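Local coordinates for electron transfer flavoprotein, alpha subunit (Thermotoga maritima, PDB 7KOE) that probably transfers electrons through bound flavin-adenine dinucleotide, as the alpha subunit of an electron transfer flavoprotein complex, at residues I7-E12 against I96-A101; S22-G27 against M168-P173; N70-T75 against Y186-F191; V207-A212 against G239-A244; P269-A274 against S290-A295. All blocks are in the same frame, centred on the assembly; numbering follows the deposited sequence.

Interaction 1: I7-E12 against I96-A101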
# COMPACT_ATOMS: atom_id res chain seq x y z
N ILE B 7 -12.49 -50.20 11.58
CA ILE B 7 -11.20 -49.55 11.75
C ILE B 7 -10.26 -50.47 12.53
O ILE B 7 -10.66 -51.13 13.49
CB ILE B 7 -11.35 -48.17 12.41
CG1 ILE B 7 -11.95 -48.23 13.81
CG2 ILE B 7 -12.27 -47.31 11.56
CD1 ILE B 7 -12.13 -46.87 14.45
N PHE B 8 -9.02 -50.58 12.05
CA PHE B 8 -8.05 -51.51 12.61
C PHE B 8 -7.08 -50.80 13.54
O PHE B 8 -6.80 -49.61 13.37
CB PHE B 8 -7.25 -52.20 11.50
CG PHE B 8 -7.93 -53.38 10.87
CD1 PHE B 8 -9.25 -53.68 11.15
CD2 PHE B 8 -7.24 -54.18 9.98
CE1 PHE B 8 -9.86 -54.77 10.56
CE2 PHE B 8 -7.84 -55.27 9.39
CZ PHE B 8 -9.15 -55.56 9.67
N VAL B 9 -6.58 -51.54 14.52
CA VAL B 9 -5.51 -51.09 15.40
C VAL B 9 -4.57 -52.27 15.59
O VAL B 9 -5.00 -53.34 16.03
CB VAL B 9 -6.02 -50.58 16.76
CG1 VAL B 9 -4.88 -50.48 17.75
CG2 VAL B 9 -6.71 -49.24 16.64
N LEU B 10 -3.30 -52.09 15.25
CA LEU B 10 -2.32 -53.15 15.43
C LEU B 10 -1.81 -53.13 16.86
O LEU B 10 -1.58 -52.07 17.44
CB LEU B 10 -1.16 -52.99 14.45
CG LEU B 10 -0.34 -54.23 14.07
CD1 LEU B 10 0.20 -54.02 12.67
CD2 LEU B 10 0.82 -54.50 15.02
N ILE B 11 -1.63 -54.32 17.43
CA ILE B 11 -1.12 -54.48 18.79
C ILE B 11 0.34 -54.90 18.71
O ILE B 11 0.65 -55.98 18.20
CB ILE B 11 -1.95 -55.49 19.61
CG1 ILE B 11 -3.35 -54.95 19.90
CG2 ILE B 11 -1.25 -55.81 20.92
CD1 ILE B 11 -4.43 -55.38 18.93
N GLU B 12 1.22 -54.04 19.20
CA GLU B 12 2.65 -54.31 19.23
C GLU B 12 2.96 -55.04 20.53
O GLU B 12 2.91 -54.44 21.61
CB GLU B 12 3.45 -53.02 19.13
CG GLU B 12 3.31 -52.26 17.82
CD GLU B 12 4.02 -52.92 16.66
OE1 GLU B 12 3.68 -52.60 15.50
OE2 GLU B 12 4.93 -53.74 16.89
N ILE B 96 -9.70 -47.64 8.52
CA ILE B 96 -8.61 -46.92 9.16
C ILE B 96 -7.70 -47.95 9.81
O ILE B 96 -8.13 -48.69 10.70
CB ILE B 96 -9.11 -45.92 10.21
CG1 ILE B 96 -9.89 -44.78 9.55
CG2 ILE B 96 -7.97 -45.38 11.03
CD1 ILE B 96 -10.55 -43.85 10.54
N PHE B 97 -6.45 -48.01 9.37
CA PHE B 97 -5.43 -48.85 9.97
C PHE B 97 -4.58 -47.97 10.87
O PHE B 97 -4.15 -46.89 10.44
CB PHE B 97 -4.57 -49.52 8.90
CG PHE B 97 -3.98 -50.83 9.32
CD1 PHE B 97 -4.49 -52.01 8.82
CD2 PHE B 97 -2.94 -50.88 10.22
CE1 PHE B 97 -3.94 -53.22 9.21
CE2 PHE B 97 -2.40 -52.09 10.60
CZ PHE B 97 -2.90 -53.25 10.10
N LEU B 98 -4.34 -48.40 12.10
CA LEU B 98 -3.57 -47.62 13.06
C LEU B 98 -2.46 -48.49 13.64
O LEU B 98 -2.73 -49.52 14.25
CB LEU B 98 -4.45 -47.09 14.18
CG LEU B 98 -5.45 -45.98 13.85
CD1 LEU B 98 -5.99 -45.38 15.13
CD2 LEU B 98 -4.80 -44.91 13.01
N ILE B 99 -1.21 -48.07 13.44
CA ILE B 99 -0.05 -48.67 14.09
C ILE B 99 0.62 -47.58 14.90
O ILE B 99 0.57 -46.40 14.54
CB ILE B 99 0.93 -49.29 13.07
CG1 ILE B 99 0.17 -50.04 11.98
CG2 ILE B 99 1.87 -50.27 13.75
CD1 ILE B 99 1.04 -50.63 10.91
N GLY B 100 1.21 -47.95 16.03
CA GLY B 100 2.00 -47.00 16.79
C GLY B 100 3.30 -46.67 16.10
O GLY B 100 3.83 -47.44 15.30
N ALA B 101 3.85 -45.50 16.41
CA ALA B 101 5.12 -45.09 15.81
C ALA B 101 6.31 -45.54 16.64
O ALA B 101 7.19 -44.76 17.00
CB ALA B 101 5.16 -43.58 15.58
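Strands 6-9 and 97-100 are parallel neighbours in the seven-stranded sheet of the electron transfer flavoprotein domain, and Phe-8 meets Phe-97 where they join, the two segment axes at 17°. Leu-10 N gives a nearly straight bond to Leu-98 O (2.8 Å), while the bond from Leu-98 N to Phe-8 O is weak at 3.0 Å. The aromatic pair lies on one side of the sheet. With CG of Phe-97 swung opposite its own backbone nitrogen (chi1 -152°), the torsion presents a face of the ring to CB of Phe-8, which sits 4.2 Å from the Phe-97 ring centroid in a CH-pi contact. CE1 of Phe-97 also comes within 3.5 Å of CD2 of Phe-8 at the edge of the Phe-8 ring, the planes inclined at 66°. Leu-10 CD1 lies in plane at the edge of the Phe-97 ring, 3.8 Å from CE2, and touches Ile-99 CD1 as well. Replacing the ring by an alanine here is likely to leave CB of Phe-8 without the face it rests on and Leu-10 CD1 without its aromatic neighbour. On the other side, Val-9 CG2 packs against Leu-98 CB (4.0 Å), and helix 21-33 lies over Val-9. Flat rings and branched aliphatic chains suit this buried place: Phe-8, Phe-97, Leu-10, Val-9 and Leu-98 hold one another by apolar contact, beside a backbone pairing that includes one straight bond and one weak one.

Interaction 2: S22-G27 against M168-P173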
# COMPACT_ATOMS: atom_id res chain seq x y z
N SER B 22 -0.43 -49.78 22.03
CA SER B 22 -1.48 -50.63 21.48
C SER B 22 -2.83 -50.31 22.10
O SER B 22 -3.86 -50.44 21.44
CB SER B 22 -1.13 -52.09 21.69
OG SER B 22 0.09 -52.41 21.05
N TRP B 23 -2.84 -49.87 23.36
CA TRP B 23 -4.07 -49.54 24.05
C TRP B 23 -4.36 -48.05 24.07
O TRP B 23 -5.47 -47.66 24.45
CB TRP B 23 -4.03 -50.08 25.48
CG TRP B 23 -3.65 -51.52 25.53
CD1 TRP B 23 -4.09 -52.52 24.72
CD2 TRP B 23 -2.73 -52.12 26.45
NE1 TRP B 23 -3.51 -53.71 25.07
CE2 TRP B 23 -2.67 -53.49 26.13
CE3 TRP B 23 -1.96 -51.64 27.50
CZ2 TRP B 23 -1.87 -54.38 26.84
CZ3 TRP B 23 -1.17 -52.52 28.20
CH2 TRP B 23 -1.13 -53.88 27.87
N GLU B 24 -3.40 -47.20 23.69
CA GLU B 24 -3.70 -45.79 23.49
C GLU B 24 -4.32 -45.55 22.13
O GLU B 24 -5.05 -44.57 21.95
CB GLU B 24 -2.43 -44.95 23.65
CG GLU B 24 -1.62 -45.32 24.87
CD GLU B 24 -0.70 -44.23 25.36
OE1 GLU B 24 0.53 -44.44 25.33
OE2 GLU B 24 -1.20 -43.18 25.81
N LEU B 25 -4.05 -46.43 21.17
CA LEU B 25 -4.69 -46.35 19.86
C LEU B 25 -6.04 -47.03 19.84
O LEU B 25 -6.91 -46.64 19.05
CB LEU B 25 -3.80 -46.97 18.79
CG LEU B 25 -2.50 -46.23 18.52
CD1 LEU B 25 -1.89 -46.75 17.24
CD2 LEU B 25 -2.74 -44.74 18.45
N ILE B 26 -6.23 -48.06 20.66
CA ILE B 26 -7.54 -48.66 20.84
C ILE B 26 -8.49 -47.65 21.48
O ILE B 26 -9.64 -47.51 21.05
CB ILE B 26 -7.41 -49.96 21.66
CG1 ILE B 26 -7.10 -51.14 20.73
CG2 ILE B 26 -8.64 -50.25 22.49
CD1 ILE B 26 -6.60 -52.35 21.46
N GLY B 27 -7.99 -46.90 22.46
CA GLY B 27 -8.80 -45.86 23.07
C GLY B 27 -9.01 -44.66 22.17
O GLY B 27 -10.04 -43.98 22.26
N MET B 168 -1.92 -39.95 22.39
CA MET B 168 -3.28 -40.36 22.70
C MET B 168 -3.39 -40.74 24.17
O MET B 168 -2.39 -40.80 24.89
CB MET B 168 -3.71 -41.51 21.79
CG MET B 168 -3.55 -41.18 20.32
SD MET B 168 -4.05 -39.49 19.95
CE MET B 168 -3.89 -39.45 18.17
N LYS B 169 -4.62 -40.96 24.63
CA LYS B 169 -4.87 -41.25 26.03
C LYS B 169 -5.54 -42.61 26.17
O LYS B 169 -6.36 -43.01 25.33
CB LYS B 169 -5.73 -40.16 26.70
CG LYS B 169 -4.93 -38.98 27.27
CD LYS B 169 -4.40 -38.04 26.19
CE LYS B 169 -3.62 -36.88 26.78
NZ LYS B 169 -2.97 -36.06 25.72
N GLU B 170 -5.17 -43.32 27.23
CA GLU B 170 -5.65 -44.68 27.46
C GLU B 170 -7.08 -44.68 28.00
O GLU B 170 -7.51 -43.76 28.71
CB GLU B 170 -4.74 -45.41 28.45
CG GLU B 170 -3.69 -46.29 27.82
CD GLU B 170 -2.71 -46.82 28.85
OE1 GLU B 170 -2.80 -46.39 30.02
OE2 GLU B 170 -1.87 -47.67 28.50
N LEU B 171 -7.80 -45.74 27.67
CA LEU B 171 -9.03 -46.09 28.37
C LEU B 171 -8.71 -47.08 29.48
O LEU B 171 -7.81 -47.91 29.34
CB LEU B 171 -10.04 -46.70 27.41
CG LEU B 171 -10.75 -45.76 26.45
CD1 LEU B 171 -11.61 -46.54 25.47
CD2 LEU B 171 -11.60 -44.76 27.23
N PRO B 172 -9.41 -47.01 30.61
CA PRO B 172 -9.14 -47.95 31.70
C PRO B 172 -9.64 -49.34 31.34
O PRO B 172 -10.63 -49.49 30.60
CB PRO B 172 -9.91 -47.36 32.89
CG PRO B 172 -10.18 -45.94 32.51
CD PRO B 172 -10.36 -45.96 31.03
N PRO B 173 -8.98 -50.40 31.83
CA PRO B 173 -9.41 -51.76 31.51
C PRO B 173 -10.72 -52.14 32.19
O PRO B 173 -10.79 -52.27 33.41
CB PRO B 173 -8.25 -52.63 31.99
CG PRO B 173 -7.55 -51.81 33.01
CD PRO B 173 -7.72 -50.38 32.60
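The indole of Trp-23 meets Glu-170 at its edge: OE2 of Glu-170 lies near the ring plane, 4.1 Å from CE3, with the carboxylate turned 41° from the indole. The two side chains run alongside each other in the same direction, while Lys-17, Ala-18, Glu-56 and Arg-60 also touch the indole. The second flat pair is Glu-24 and Glu-170, whose carboxylates are 59° apart in plane. Their stems meet at 3.7 Å, CG of Glu-24 to CG of Glu-170, and beyond them Glu-24 OE1 and Glu-170 OE2 stay 5.1 Å apart. Glutamates suit this side, which faces the neighbouring subunit, because their negative charge is probably offset by arginine: Arg-281 of the partner electron transfer flavoprotein subunit forms a salt bridge with Glu-24 OE2 and a long, weak ion pair with Glu-170. Arg-60 makes another long, weak ion pair with Glu-170 OE1 and also bonds Leu-171 O. The contact lays the extended loop that follows strand 160-163 across helix 21-33, one of the helices flanking the parallel sheet. Gly-27 suits this crossing, because the CB of any other residue would point at the loop; its CA instead receives Leu-171 CD1 at 3.8 Å. Met-168 comes in beside the helix with CB against the Glu-24 carbonyl, then bends at chi2 (-40°), which turns its sulfur end away. Its CG still reaches Leu-25 CD2, 4.1 Å off, on the inward side, where these two apolar residues also touch Val-163 of the sheet.

Interaction 3: N70-T75 against Y186-F191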
# COMPACT_ATOMS: atom_id res chain seq x y z
N ASN B 70 0.35 -67.63 14.38
CA ASN B 70 1.47 -68.40 13.85
C ASN B 70 2.59 -68.38 14.88
O ASN B 70 2.69 -67.46 15.70
CB ASN B 70 1.98 -67.86 12.51
CG ASN B 70 2.64 -68.93 11.69
OD1 ASN B 70 2.76 -70.07 12.13
ND2 ASN B 70 3.06 -68.58 10.48
N ARG B 71 3.43 -69.42 14.84
CA ARG B 71 4.54 -69.52 15.78
C ARG B 71 5.69 -68.59 15.42
O ARG B 71 6.42 -68.14 16.31
CB ARG B 71 5.03 -70.97 15.86
CG ARG B 71 5.98 -71.29 17.01
CD ARG B 71 5.46 -70.80 18.35
NE ARG B 71 4.11 -71.30 18.65
CZ ARG B 71 3.86 -72.42 19.31
NH1 ARG B 71 4.86 -73.18 19.75
NH2 ARG B 71 2.61 -72.79 19.53
N GLU B 72 5.84 -68.26 14.14
CA GLU B 72 6.90 -67.36 13.70
C GLU B 72 6.49 -65.89 13.73
O GLU B 72 7.11 -65.09 13.03
CB GLU B 72 7.37 -67.73 12.28
CG GLU B 72 7.86 -69.17 12.08
CD GLU B 72 6.75 -70.17 11.83
OE1 GLU B 72 5.64 -69.76 11.43
OE2 GLU B 72 6.97 -71.38 12.04
N PHE B 73 5.47 -65.52 14.50
CA PHE B 73 5.06 -64.13 14.62
C PHE B 73 5.34 -63.54 16.00
O PHE B 73 5.07 -62.36 16.21
CB PHE B 73 3.57 -63.96 14.30
CG PHE B 73 3.22 -64.11 12.85
CD1 PHE B 73 4.20 -64.10 11.87
CD2 PHE B 73 1.90 -64.24 12.46
CE1 PHE B 73 3.87 -64.24 10.54
CE2 PHE B 73 1.57 -64.38 11.13
CZ PHE B 73 2.55 -64.37 10.17
N ASN B 74 5.86 -64.34 16.94
CA ASN B 74 6.18 -63.80 18.25
C ASN B 74 7.42 -62.92 18.19
O ASN B 74 7.47 -61.86 18.83
CB ASN B 74 6.38 -64.93 19.26
CG ASN B 74 5.23 -65.92 19.25
OD1 ASN B 74 5.36 -67.03 18.75
ND2 ASN B 74 4.09 -65.51 19.79
N THR B 75 8.43 -63.34 17.44
CA THR B 75 9.52 -62.44 17.10
C THR B 75 9.06 -61.46 16.03
O THR B 75 8.09 -61.70 15.30
CB THR B 75 10.75 -63.23 16.63
OG1 THR B 75 11.86 -62.34 16.46
CG2 THR B 75 10.47 -63.94 15.31
N TYR B 186 -2.70 -68.69 10.59
CA TYR B 186 -2.06 -68.26 9.35
C TYR B 186 -1.00 -69.25 8.92
O TYR B 186 -0.21 -69.75 9.73
CB TYR B 186 -1.44 -66.88 9.54
CG TYR B 186 -1.19 -66.14 8.25
CD1 TYR B 186 -2.20 -65.37 7.68
CD2 TYR B 186 0.03 -66.21 7.61
CE1 TYR B 186 -1.99 -64.69 6.50
CE2 TYR B 186 0.25 -65.53 6.42
CZ TYR B 186 -0.76 -64.77 5.87
OH TYR B 186 -0.55 -64.10 4.70
N ASP B 187 -0.96 -69.52 7.61
CA ASP B 187 0.02 -70.41 7.02
C ASP B 187 0.89 -69.58 6.09
O ASP B 187 0.41 -68.65 5.43
CB ASP B 187 -0.67 -71.56 6.26
CG ASP B 187 0.28 -72.70 5.91
OD1 ASP B 187 1.43 -72.48 5.46
OD2 ASP B 187 -0.14 -73.86 6.10
N LEU B 188 2.19 -69.90 6.07
CA LEU B 188 3.17 -69.27 5.20
C LEU B 188 3.66 -70.19 4.09
O LEU B 188 3.78 -69.76 2.94
CB LEU B 188 4.36 -68.79 6.03
CG LEU B 188 4.07 -67.64 6.98
CD1 LEU B 188 5.23 -67.40 7.93
CD2 LEU B 188 3.76 -66.37 6.21
N GLY B 189 3.93 -71.46 4.41
CA GLY B 189 4.47 -72.36 3.42
C GLY B 189 5.95 -72.12 3.20
O GLY B 189 6.70 -71.79 4.13
N THR B 190 6.39 -72.31 1.96
CA THR B 190 7.75 -71.95 1.57
C THR B 190 7.87 -70.44 1.57
O THR B 190 7.21 -69.76 0.77
CB THR B 190 8.08 -72.54 0.20
OG1 THR B 190 7.97 -73.96 0.25
CG2 THR B 190 9.50 -72.16 -0.20
N PHE B 191 8.71 -69.90 2.45
CA PHE B 191 8.69 -68.47 2.74
C PHE B 191 9.97 -67.73 2.38
O PHE B 191 9.94 -66.50 2.35
CB PHE B 191 8.34 -68.24 4.23
CG PHE B 191 9.32 -68.84 5.20
CD1 PHE B 191 9.21 -70.17 5.60
CD2 PHE B 191 10.31 -68.06 5.77
CE1 PHE B 191 10.10 -70.72 6.51
CE2 PHE B 191 11.20 -68.61 6.69
CZ PHE B 191 11.10 -69.93 7.05
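Asn-70 and Tyr-186 bring the two loops together with their CA atoms 5.7 Å apart, each chain having just left one of two adjacent parallel strands, 65-69 and 181-185, at the rim of the sheet. The asparagine reaches across with CG opposite its backbone nitrogen (chi1 -154°), and this brings the amide up to Tyr-186 O and against Leu-188. ND2 of Asn-70 is 3.6 Å from Leu-188 CD1, and CG of Asn-70 lies equally far from Tyr-186 O. OD1 turns back to its own loop and accepts a hydrogen bond from Arg-71 N at 2.9 Å, the donor standing above the carbonyl plane, 39° out of it. CB of Asn-70 also rests over one face of the Phe-73 ring, offset toward its rim. A valine at Asn-70 would probably leave Arg-71 N without this acceptor and the start of the loop freer to move. Deeper in, Phe-73 and Tyr-186 cross at about a right angle, CZ of Phe-73 lying 4.0 Å from CD2 of Tyr-186. Leu-188 fits between the polar and aromatic parts: CD1 approaches Phe-73 CE1 at 4.3 Å, while CD2 lies in plane at the edge of the Tyr-186 ring. Leu-80 and Ala-84 of helix 78-84 close the same cluster, and the Tyr-186 hydroxyl makes a weak hydrogen bond with Lys-83 O. At this surface position a small apolar cluster, suited to phenylalanine and leucine, adjoins an amide that serves its own backbone and meets Tyr-186 O and Leu-188 by contact without a hydrogen bond.

Interaction 4: V207-A212 against G239-A244; sequences VNLEYA and GGEVGA
Asn-208, which approaches Glu-241, has its amide gripped at both ends: ND2 bonds Leu-203 O in the same chain, and OD1 accepts from Arg-177 of the partner electron transfer flavoprotein subunit. Glu-241 OE1 stops 3.8 Å short of Asn-208 ND2, with amide and carboxylate planes 73° apart. The glutamate is the central side chain of the contact. Its CG stands opposite the backbone nitrogen (chi1 -171°) and the chain then bends at chi2 (69°), which lays the carboxylate beside the backbone of Val-207 and Asn-208. There OE2 of Glu-241 lies 3.5 Å from CG1 of Val-207, the two side chains crossing at about a right angle, while His-258 touches both residues. Strand 241-244 is one of the two outermost strands in this chain of the five-stranded parallel sheet of the FAD-binding domain, a Rossmann-like fold, and 207-212 is the loop leading into its neighbour, strand 214-218; helix 227-237 connects the two strands in a beta-alpha-beta crossover. The loop crosses the start of the edge strand with the small Ala-212 and the apolar Leu-209. Ala-212 presents its methyl group to Glu-241, CB to CB at 3.8 Å, its short side chain suiting the close approach. Leu-209 sends CD1 against the aliphatic part of the glutamate, 3.7 Å from Glu-241 CG, and the same methyl lies 3.9 Å from Gly-243 CA. Having no side chain, Gly-243 lets that methyl come over its backbone. Past it, Val-242 O is taken up by His-258 ND1, and on the loop's outer side the Tyr-211 hydroxyl bonds Lys-133 of the partner subunit.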
# COMPACT_ATOMS: atom_id res chain seq x y z
N VAL B 207 24.72 -44.77 23.14
CA VAL B 207 24.04 -43.52 23.49
C VAL B 207 22.82 -43.41 22.59
O VAL B 207 22.95 -43.37 21.36
CB VAL B 207 24.97 -42.31 23.31
CG1 VAL B 207 24.23 -41.03 23.64
CG2 VAL B 207 26.22 -42.47 24.15
N ASN B 208 21.64 -43.35 23.18
CA ASN B 208 20.42 -43.29 22.37
C ASN B 208 20.04 -41.84 22.06
O ASN B 208 20.13 -41.41 20.91
CB ASN B 208 19.28 -44.01 23.09
CG ASN B 208 19.68 -45.37 23.59
OD1 ASN B 208 20.24 -46.17 22.84
ND2 ASN B 208 19.40 -45.65 24.85
N LEU B 209 19.64 -41.09 23.08
CA LEU B 209 19.36 -39.65 23.06
C LEU B 209 18.31 -39.21 22.04
O LEU B 209 18.11 -38.01 21.84
CB LEU B 209 20.66 -38.85 22.86
CG LEU B 209 20.79 -37.55 23.65
CD1 LEU B 209 20.68 -37.79 25.13
CD2 LEU B 209 22.11 -36.91 23.33
N GLU B 210 17.62 -40.13 21.37
CA GLU B 210 16.38 -39.81 20.68
C GLU B 210 15.26 -40.77 21.01
O GLU B 210 14.09 -40.41 20.86
CB GLU B 210 16.54 -39.80 19.15
CG GLU B 210 17.44 -38.73 18.56
CD GLU B 210 18.83 -39.25 18.27
OE1 GLU B 210 19.07 -40.46 18.44
OE2 GLU B 210 19.68 -38.44 17.85
N TYR B 211 15.59 -41.98 21.44
CA TYR B 211 14.62 -43.01 21.77
C TYR B 211 14.67 -43.33 23.26
O TYR B 211 14.28 -44.43 23.67
CB TYR B 211 14.87 -44.26 20.93
CG TYR B 211 15.11 -43.94 19.47
CD1 TYR B 211 14.04 -43.74 18.60
CD2 TYR B 211 16.39 -43.82 18.95
CE1 TYR B 211 14.25 -43.44 17.27
CE2 TYR B 211 16.61 -43.51 17.63
CZ TYR B 211 15.53 -43.33 16.79
OH TYR B 211 15.75 -43.03 15.47
N ALA B 212 15.15 -42.40 24.05
CA ALA B 212 15.15 -42.46 25.50
C ALA B 212 13.91 -41.75 26.04
O ALA B 212 13.61 -40.63 25.60
CB ALA B 212 16.40 -41.81 26.07
N GLY B 239 15.41 -44.81 33.76
CA GLY B 239 15.52 -45.62 32.56
C GLY B 239 15.80 -44.82 31.32
O GLY B 239 15.30 -45.15 30.24
N GLY B 240 16.60 -43.75 31.44
CA GLY B 240 16.83 -42.85 30.34
C GLY B 240 18.29 -42.50 30.18
O GLY B 240 19.15 -42.92 30.95
N GLU B 241 18.56 -41.70 29.14
CA GLU B 241 19.90 -41.33 28.73
C GLU B 241 20.25 -39.96 29.32
O GLU B 241 19.39 -39.13 29.59
CB GLU B 241 19.97 -41.31 27.20
CG GLU B 241 21.35 -41.15 26.59
CD GLU B 241 22.23 -42.36 26.79
OE1 GLU B 241 21.69 -43.48 26.93
OE2 GLU B 241 23.47 -42.20 26.81
N VAL B 242 21.54 -39.75 29.55
CA VAL B 242 22.05 -38.48 30.06
C VAL B 242 22.47 -37.64 28.85
O VAL B 242 23.14 -38.10 27.93
CB VAL B 242 23.18 -38.67 31.08
CG1 VAL B 242 24.32 -39.53 30.54
CG2 VAL B 242 23.72 -37.32 31.55
N GLY B 243 21.99 -36.39 28.82
CA GLY B 243 22.37 -35.49 27.75
C GLY B 243 23.37 -34.45 28.21
O GLY B 243 23.88 -34.49 29.33
N ALA B 244 23.66 -33.50 27.32
CA ALA B 244 24.59 -32.43 27.62
C ALA B 244 24.25 -31.20 26.80
O ALA B 244 23.39 -31.22 25.92
CB ALA B 244 26.04 -32.83 27.36

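Interaction 5: P269-A274 against S290-A295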
# COMPACT_ATOMS: atom_id res chain seq x y z
N PRO B 269 11.90 -36.92 24.43
CA PRO B 269 11.47 -37.79 25.52
C PRO B 269 10.09 -37.40 26.02
O PRO B 269 9.46 -36.51 25.45
CB PRO B 269 12.54 -37.54 26.58
CG PRO B 269 12.83 -36.11 26.43
CD PRO B 269 12.66 -35.78 24.96
N VAL B 270 9.60 -38.06 27.07
CA VAL B 270 8.41 -37.58 27.75
C VAL B 270 8.75 -36.73 28.95
O VAL B 270 7.85 -36.15 29.57
CB VAL B 270 7.49 -38.74 28.17
CG1 VAL B 270 7.12 -39.58 26.96
CG2 VAL B 270 8.15 -39.59 29.23
N LEU B 271 10.03 -36.61 29.29
CA LEU B 271 10.45 -35.89 30.49
C LEU B 271 11.89 -35.45 30.29
O LEU B 271 12.79 -36.29 30.25
CB LEU B 271 10.30 -36.77 31.72
CG LEU B 271 10.83 -36.26 33.05
CD1 LEU B 271 10.23 -34.91 33.41
CD2 LEU B 271 10.54 -37.27 34.14
N TYR B 272 12.11 -34.15 30.17
CA TYR B 272 13.44 -33.59 29.97
C TYR B 272 13.85 -32.82 31.22
O TYR B 272 13.06 -32.03 31.75
CB TYR B 272 13.47 -32.67 28.74
CG TYR B 272 14.83 -32.10 28.42
CD1 TYR B 272 15.77 -32.85 27.72
CD2 TYR B 272 15.19 -30.82 28.84
CE1 TYR B 272 17.01 -32.33 27.44
CE2 TYR B 272 16.43 -30.31 28.56
CZ TYR B 272 17.33 -31.07 27.87
OH TYR B 272 18.57 -30.54 27.58
N PHE B 273 15.08 -33.04 31.67
CA PHE B 273 15.62 -32.35 32.84
C PHE B 273 16.72 -31.41 32.38
O PHE B 273 17.85 -31.83 32.14
CB PHE B 273 16.15 -33.35 33.87
CG PHE B 273 15.12 -33.86 34.82
CD1 PHE B 273 14.85 -33.19 35.99
CD2 PHE B 273 14.42 -35.03 34.54
CE1 PHE B 273 13.90 -33.67 36.87
CE2 PHE B 273 13.48 -35.50 35.41
CZ PHE B 273 13.21 -34.83 36.58
N ALA B 274 16.39 -30.12 32.27
CA ALA B 274 17.38 -29.10 31.92
C ALA B 274 18.12 -28.69 33.20
O ALA B 274 17.90 -27.63 33.78
CB ALA B 274 16.70 -27.91 31.26
N SER B 290 9.55 -32.29 23.31
CA SER B 290 9.34 -33.17 24.45
C SER B 290 7.97 -32.93 25.06
O SER B 290 7.16 -32.14 24.57
CB SER B 290 10.44 -32.96 25.49
OG SER B 290 10.33 -31.69 26.10
N GLU B 291 7.71 -33.60 26.18
CA GLU B 291 6.44 -33.46 26.89
C GLU B 291 6.57 -32.65 28.17
O GLU B 291 5.79 -31.72 28.38
CB GLU B 291 5.87 -34.85 27.20
CG GLU B 291 5.01 -35.46 26.10
CD GLU B 291 3.64 -34.81 25.95
OE1 GLU B 291 2.92 -35.17 24.99
OE2 GLU B 291 3.24 -33.98 26.80
N ILE B 292 7.54 -32.97 29.02
CA ILE B 292 7.77 -32.26 30.27
C ILE B 292 9.21 -31.77 30.26
O ILE B 292 10.14 -32.54 30.00
CB ILE B 292 7.52 -33.15 31.50
CG1 ILE B 292 6.18 -33.88 31.38
CG2 ILE B 292 7.53 -32.32 32.77
CD1 ILE B 292 6.08 -35.07 32.29
N ILE B 293 9.40 -30.48 30.55
CA ILE B 293 10.72 -29.89 30.66
C ILE B 293 10.88 -29.40 32.09
O ILE B 293 10.15 -28.50 32.53
CB ILE B 293 10.94 -28.75 29.66
CG1 ILE B 293 10.93 -29.29 28.24
CG2 ILE B 293 12.25 -28.03 29.94
CD1 ILE B 293 11.00 -28.22 27.19
N VAL B 294 11.82 -29.98 32.82
CA VAL B 294 12.13 -29.56 34.18
C VAL B 294 13.44 -28.78 34.14
O VAL B 294 14.43 -29.25 33.57
CB VAL B 294 12.23 -30.76 35.13
CG1 VAL B 294 12.47 -30.30 36.56
CG2 VAL B 294 10.97 -31.59 35.04
N ALA B 295 13.45 -27.59 34.74
CA ALA B 295 14.60 -26.71 34.71
C ALA B 295 15.07 -26.45 36.13
O ALA B 295 14.32 -25.92 36.95
CB ALA B 295 14.27 -25.39 34.02
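Tyr-272 and Val-294 stand in the tightly paired half of this contact, and Val-270 and Glu-291 in the looser one. Strands 271-274 and 293-295 run parallel at 19° as the two strands of a beta-alpha-beta unit, with helix 281-284 between them. Val-294 N bonds Tyr-272 O at 2.6 Å in a nearly straight line, and bonds from Tyr-272 N to Ile-292 O and from Ala-274 N to Val-294 O continue the ladder. On one face of the sheet Val-294 lies alongside Phe-273: CG2 of Val-294 sits over the ring, 4.3 Å from its centroid in a CH-pi contact, and CG1 touches CE1 at 3.7 Å. Leu-271 CD1 fits between Ile-292 CB and Val-294 CG2, 3.8 Å from each. On the face of Tyr-272, the Ile-293 methyl CG2 meets the ring edge at CD2 (4.2 Å), while the hydroxyl bonds His-283. Toward the loop end the pairing slackens: Ile-292 N reaches Val-270 O only weakly at 3.2 Å, and the bond from Glu-291 N to Pro-269 O, at 3.5 Å, is also weak. The end of Glu-291, an exposed residue, leads away from the partner segment. Arg-251 of the partner subunit bonds Ser-290 O here. Branched aliphatic and aromatic side chains pack the interior half, whereas the frayed half offers backbone oxygen to the subunit interface.

Overall arrangement
Interactions 1, 2 and 3 belong to the seven-stranded parallel sheet region of the electron transfer flavoprotein domain, interactions 4 and 5 to the five-stranded sheet of the FAD-binding part. Along the chain the first three interlace, their segments alternating, and all close before interaction 4 opens; interaction 5 follows. Interactions 1 and 2, centres about 12 Å apart, touch at Ser-22 OG and Glu-12 N in a probable hydrogen bond that ties helix 21-33 to the loop after strand 6-9. Interaction 3 sits at the rim, about 20 Å from interaction 1 between centres. Interactions 4 and 5, centres also about 12 Å apart, touch at Ala-212 and Pro-269. The chain builds two sheet-based units, and interactions 2, 4 and 5 meet the partner subunit.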